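Local coordinates for cell surface protein (Faecalibacterium prausnitzii A2-165, PDB 4GT6) that is of unknown function but, as a leucine-rich-repeat cell surface protein, probably binds other proteins outside the cell, at residues L224-I236 / A246-T258. Residues are numbered along the deposited sequence; the frame is centred on the assembly and turned at random.
With EDO (1,2-ethanediol), chain B; EDO (1,2-ethanediol), chain L.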
loop_
_atom_site.group_PDB
_atom_site.type_symbol
_atom_site.label_atom_id
_atom_site.label_comp_id
_atom_site.label_asym_id
_atom_site.label_seq_id
_atom_site.Cartn_x
_atom_site.Cartn_y
_atom_site.Cartn_z
ATOM N N LEU A 224 -3.041 -8.993 -12.868
ATOM C CA LEU A 224 -4.292 -8.664 -12.193
ATOM C C LEU A 224 -4.992 -7.514 -12.894
ATOM O O LEU A 224 -4.375 -6.480 -13.169
ATOM C CB LEU A 224 -4.026 -8.295 -10.716
ATOM C CG LEU A 224 -5.272 -8.149 -9.823
ATOM C CD1 LEU A 224 -6.050 -9.483 -9.690
ATOM C CD2 LEU A 224 -4.846 -7.660 -8.420
ATOM N N TYR A 225 -6.294 -7.686 -13.124
ATOM C CA TYR A 225 -7.156 -6.693 -13.757
ATOM C C TYR A 225 -8.336 -6.367 -12.879
ATOM O O TYR A 225 -8.704 -7.155 -12.007
ATOM C CB TYR A 225 -7.708 -7.225 -15.114
ATOM C CG TYR A 225 -6.633 -7.471 -16.148
ATOM C CD1 TYR A 225 -5.985 -8.701 -16.230
ATOM C CD2 TYR A 225 -6.242 -6.464 -17.031
ATOM C CE1 TYR A 225 -4.937 -8.910 -17.137
ATOM C CE2 TYR A 225 -5.212 -6.668 -17.956
ATOM C CZ TYR A 225 -4.574 -7.898 -18.013
ATOM O OH TYR A 225 -3.549 -8.104 -18.910
ATOM N N GLU A 226 -8.973 -5.235 -13.174
ATOM C CA GLU A 226 -10.276 -4.831 -12.642
ATOM C C GLU A 226 -11.228 -4.896 -13.822
ATOM O O GLU A 226 -10.964 -4.253 -14.839
ATOM C CB GLU A 226 -10.237 -3.413 -12.057
ATOM C CG GLU A 226 -11.607 -2.921 -11.606
ATOM C CD GLU A 226 -11.525 -1.531 -11.018
ATOM O OE1 GLU A 226 -11.079 -1.399 -9.856
ATOM O OE2 GLU A 226 -11.744 -0.569 -11.781
ATOM N N LYS A 227 -12.308 -5.643 -13.699
ATOM C CA LYS A 227 -13.262 -5.738 -14.779
ATOM C C LYS A 227 -14.480 -4.922 -14.419
ATOM O O LYS A 227 -15.074 -5.150 -13.374
ATOM C CB LYS A 227 -13.626 -7.205 -15.058
ATOM C CG LYS A 227 -14.527 -7.349 -16.286
ATOM C CD LYS A 227 -14.936 -8.786 -16.502
ATOM C CE LYS A 227 -15.816 -8.903 -17.729
ATOM N NZ LYS A 227 -16.297 -10.292 -17.910
ATOM N N SER A 228 -14.842 -3.978 -15.280
ATOM C CA SER A 228 -16.025 -3.144 -15.089
ATOM C C SER A 228 -17.285 -3.847 -15.604
ATOM O O SER A 228 -17.205 -4.757 -16.444
ATOM C CB SER A 228 -15.844 -1.808 -15.801
ATOM O OG SER A 228 -14.821 -1.073 -15.152
ATOM N N ALA A 229 -18.451 -3.418 -15.109
ATOM C CA ALA A 229 -19.760 -3.941 -15.520
ATOM C C ALA A 229 -19.968 -3.845 -17.053
ATOM O O ALA A 229 -20.571 -4.750 -17.629
ATOM C CB ALA A 229 -20.871 -3.187 -14.793
ATOM N N ASN A 230 -19.415 -2.789 -17.717
ATOM C CA ASN A 230 -19.518 -2.603 -19.173
ATOM C C ASN A 230 -18.528 -3.528 -19.982
ATOM O O ASN A 230 -18.453 -3.425 -21.208
ATOM C CB ASN A 230 -19.298 -1.122 -19.550
ATOM C CG ASN A 230 -17.862 -0.621 -19.494
ATOM O OD1 ASN A 230 -16.968 -1.234 -18.892
ATOM N ND2 ASN A 230 -17.600 0.500 -20.163
ATOM N N GLY A 231 -17.759 -4.359 -19.277
ATOM C CA GLY A 231 -16.803 -5.279 -19.894
ATOM C C GLY A 231 -15.403 -4.729 -20.088
ATOM O O GLY A 231 -14.516 -5.473 -20.498
ATOM N N ASP A 232 -15.172 -3.431 -19.816
ATOM C CA ASP A 232 -13.819 -2.860 -19.902
ATOM C C ASP A 232 -12.945 -3.410 -18.808
ATOM O O ASP A 232 -13.448 -3.740 -17.726
ATOM C CB ASP A 232 -13.837 -1.321 -19.740
ATOM C CG ASP A 232 -14.264 -0.512 -20.953
ATOM O OD1 ASP A 232 -14.384 -1.103 -22.059
ATOM O OD2 ASP A 232 -14.421 0.724 -20.809
ATOM N N TYR A 233 -11.624 -3.429 -19.041
ATOM C CA TYR A 233 -10.691 -3.835 -18.014
ATOM C C TYR A 233 -9.665 -2.744 -17.769
ATOM O O TYR A 233 -9.295 -2.026 -18.696
ATOM C CB TYR A 233 -9.931 -5.106 -18.431
ATOM C CG TYR A 233 -10.750 -6.369 -18.522
ATOM C CD1 TYR A 233 -11.596 -6.595 -19.597
ATOM C CD2 TYR A 233 -10.600 -7.385 -17.587
ATOM C CE1 TYR A 233 -12.297 -7.794 -19.731
ATOM C CE2 TYR A 233 -11.316 -8.581 -17.697
ATOM C CZ TYR A 233 -12.138 -8.792 -18.785
ATOM O OH TYR A 233 -12.828 -9.980 -18.907
ATOM N N ALA A 234 -9.174 -2.664 -16.544
ATOM C CA ALA A 234 -8.029 -1.826 -16.197
ATOM C C ALA A 234 -6.944 -2.786 -15.741
ATOM O O ALA A 234 -7.233 -3.690 -14.943
ATOM C CB ALA A 234 -8.379 -0.826 -15.081
ATOM N N LEU A 235 -5.715 -2.625 -16.235
ATOM C CA LEU A 235 -4.606 -3.471 -15.779
ATOM C C LEU A 235 -4.101 -2.864 -14.472
ATOM O O LEU A 235 -3.682 -1.706 -14.465
ATOM C CB LEU A 235 -3.484 -3.516 -16.852
ATOM C CG LEU A 235 -2.458 -4.646 -16.710
ATOM C CD1 LEU A 235 -1.781 -4.914 -18.054
ATOM C CD2 LEU A 235 -1.352 -4.321 -15.663
ATOM N N ILE A 236 -4.171 -3.617 -13.365
ATOM C CA ILE A 236 -3.804 -3.006 -12.089
ATOM C C ILE A 236 -2.479 -3.537 -11.513
ATOM O O ILE A 236 -1.805 -2.768 -10.818
ATOM C CB ILE A 236 -4.973 -3.054 -11.071
ATOM C CG1 ILE A 236 -5.295 -4.466 -10.572
ATOM C CG2 ILE A 236 -6.270 -2.288 -11.621
ATOM C CD1 ILE A 236 -6.342 -4.482 -9.453
ATOM N N ALA A 246 9.033 -9.811 -22.951
ATOM C CA ALA A 246 8.012 -9.016 -23.634
ATOM C C ALA A 246 6.619 -9.272 -23.074
ATOM O O ALA A 246 6.307 -10.387 -22.635
ATOM C CB ALA A 246 8.016 -9.323 -25.125
ATOM N N PHE A 247 5.767 -8.251 -23.160
ATOM C CA PHE A 247 4.366 -8.403 -22.771
ATOM C C PHE A 247 3.517 -7.562 -23.696
ATOM O O PHE A 247 3.890 -6.441 -24.010
ATOM C CB PHE A 247 4.111 -8.034 -21.292
ATOM C CG PHE A 247 2.661 -8.246 -20.879
ATOM C CD1 PHE A 247 2.115 -9.531 -20.817
ATOM C CD2 PHE A 247 1.837 -7.161 -20.574
ATOM C CE1 PHE A 247 0.773 -9.726 -20.455
ATOM C CE2 PHE A 247 0.509 -7.360 -20.163
ATOM C CZ PHE A 247 -0.021 -8.637 -20.130
ATOM N N LYS A 248 2.409 -8.119 -24.176
ATOM C CA LYS A 248 1.448 -7.381 -24.983
ATOM C C LYS A 248 0.186 -7.247 -24.145
ATOM O O LYS A 248 -0.440 -8.251 -23.779
ATOM C CB LYS A 248 1.148 -8.066 -26.338
ATOM C CG LYS A 248 0.134 -7.276 -27.188
ATOM C CD LYS A 248 -0.111 -7.918 -28.572
ATOM C CE LYS A 248 -1.040 -9.139 -28.548
ATOM N NZ LYS A 248 -0.922 -9.922 -29.828
ATOM N N ILE A 249 -0.188 -6.011 -23.839
ATOM C CA ILE A 249 -1.412 -5.761 -23.062
ATOM C C ILE A 249 -2.611 -6.176 -23.949
ATOM O O ILE A 249 -2.692 -5.756 -25.102
ATOM C CB ILE A 249 -1.482 -4.283 -22.615
ATOM C CG1 ILE A 249 -0.331 -3.973 -21.616
ATOM C CG2 ILE A 249 -2.868 -3.960 -22.002
ATOM C CD1 ILE A 249 -0.088 -2.459 -21.390
ATOM N N PRO A 250 -3.546 -7.002 -23.436
ATOM C CA PRO A 250 -4.645 -7.469 -24.300
ATOM C C PRO A 250 -5.575 -6.375 -24.778
ATOM O O PRO A 250 -5.881 -5.415 -24.056
ATOM C CB PRO A 250 -5.438 -8.433 -23.411
ATOM C CG PRO A 250 -4.500 -8.831 -22.314
ATOM C CD PRO A 250 -3.557 -7.673 -22.117
ATOM N N ASN A 251 -6.057 -6.564 -26.000
ATOM C CA ASN A 251 -7.130 -5.749 -26.548
ATOM C C ASN A 251 -8.338 -5.902 -25.586
ATOM O O ASN A 251 -8.596 -7.007 -25.108
ATOM C CB ASN A 251 -7.482 -6.250 -27.951
ATOM C CG ASN A 251 -8.614 -5.512 -28.594
ATOM O OD1 ASN A 251 -8.778 -4.312 -28.390
ATOM N ND2 ASN A 251 -9.417 -6.216 -29.398
ATOM N N GLY A 252 -9.006 -4.803 -25.267
ATOM C CA GLY A 252 -10.112 -4.827 -24.309
ATOM C C GLY A 252 -9.731 -4.171 -22.992
ATOM O O GLY A 252 -10.595 -3.934 -22.139
ATOM N N VAL A 253 -8.429 -3.850 -22.825
ATOM C CA VAL A 253 -7.917 -3.115 -21.651
ATOM C C VAL A 253 -8.065 -1.630 -21.977
ATOM O O VAL A 253 -7.576 -1.187 -23.021
ATOM C CB VAL A 253 -6.458 -3.494 -21.286
ATOM C CG1 VAL A 253 -5.895 -2.531 -20.212
ATOM C CG2 VAL A 253 -6.384 -4.944 -20.802
ATOM N N ALA A 254 -8.773 -0.881 -21.125
ATOM C CA ALA A 254 -9.030 0.545 -21.370
ATOM C C ALA A 254 -8.070 1.455 -20.621
ATOM O O ALA A 254 -7.937 2.634 -20.961
ATOM C CB ALA A 254 -10.453 0.877 -20.959
ATOM N N ARG A 255 -7.412 0.920 -19.593
ATOM C CA ARG A 255 -6.552 1.732 -18.733
ATOM C C ARG A 255 -5.426 0.909 -18.140
ATOM O O ARG A 255 -5.629 -0.249 -17.774
ATOM C CB ARG A 255 -7.430 2.319 -17.588
ATOM C CG ARG A 255 -6.626 2.969 -16.419
ATOM C CD ARG A 255 -7.393 4.044 -15.684
ATOM N NE ARG A 255 -6.621 4.605 -14.564
ATOM C CZ ARG A 255 -5.934 5.746 -14.597
ATOM N NH1 ARG A 255 -5.869 6.461 -15.714
ATOM N NH2 ARG A 255 -5.299 6.178 -13.513
ATOM N N ILE A 256 -4.244 1.525 -18.026
ATOM C CA ILE A 256 -3.117 0.975 -17.280
ATOM C C ILE A 256 -3.152 1.780 -15.991
ATOM O O ILE A 256 -2.908 2.993 -16.032
ATOM C CB ILE A 256 -1.745 1.055 -18.010
ATOM C CG1 ILE A 256 -1.773 0.332 -19.362
ATOM C CG2 ILE A 256 -0.645 0.471 -17.097
ATOM C CD1 ILE A 256 -0.658 0.830 -20.333
ATOM N N GLU A 257 -3.516 1.140 -14.867
ATOM C CA GLU A 257 -3.691 1.851 -13.610
ATOM C C GLU A 257 -2.316 2.294 -13.019
ATOM O O GLU A 257 -1.253 1.847 -13.469
ATOM C CB GLU A 257 -4.539 1.012 -12.628
ATOM C CG GLU A 257 -5.137 1.774 -11.447
ATOM C CD GLU A 257 -5.763 3.112 -11.796
ATOM O OE1 GLU A 257 -6.889 3.106 -12.341
ATOM O OE2 GLU A 257 -5.084 4.153 -11.629
ATOM N N THR A 258 -2.356 3.240 -12.083
ATOM C CA THR A 258 -1.162 3.806 -11.458
ATOM C C THR A 258 -0.265 2.688 -10.907
ATOM O O THR A 258 -0.759 1.732 -10.303
ATOM C CB THR A 258 -1.542 4.858 -10.389
ATOM O OG1 THR A 258 -0.350 5.430 -9.835
ATOM C CG2 THR A 258 -2.402 4.297 -9.265
HETATM C C1 EDO B . -3.480 9.523 -12.758
HETATM O O1 EDO B . -3.156 8.249 -12.189
HETATM C C2 EDO B . -3.466 9.474 -14.307
HETATM O O2 EDO B . -4.737 9.099 -14.812
HETATM C C1 EDO L . -1.336 8.036 -7.095
HETATM O O1 EDO L . -0.652 6.955 -7.708
HETATM C C2 EDO L . -2.579 8.480 -7.885
HETATM O O2 EDO L . -3.614 7.548 -7.683
HETATM O O HOH W 1 -12.726 -5.629 -22.506
HETATM O O HOH W 2 -2.566 -0.198 -10.352
#
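Y225, L235 and V253 meet where a beta-hairpin, 224-236, lies against 246-258, part of a BspA-type leucine-rich-repeat region, a worked example of how a hairpin's second strand is continued by the parallel strands of a solenoid. Strand 233-236 runs parallel to 253-256, and a beta bulge shifts the register between Y233 and A234. The Y225 ring crosses V253 at about a right angle, CE2 meeting CG2 at 3.5 Å, and its OH reaches on to P250 CD, 3.2 Å away, and to the edge of the F247 ring, in its plane. L235 slides past F247 in the opposite direction; with CG anti to the backbone N (chi1 -163°), its CD1 lies 4.0 Å from both F247 CE2 and I249 CG1. On the other face of the sheet, the methyl of A234 meets R255 CB. Beyond that carbon R255 extends away and takes E257 side-on, NE to OE1 at 2.7 Å and NH2 to OE2. A methionine in place of R255 would probably leave the E257 carboxylate without its countercharge and freer to turn, although T258 N would still hold one oxygen. R255 NH2 and T258 N (2.9 Å) approach E257 OE2 from the same face of the carboxylate.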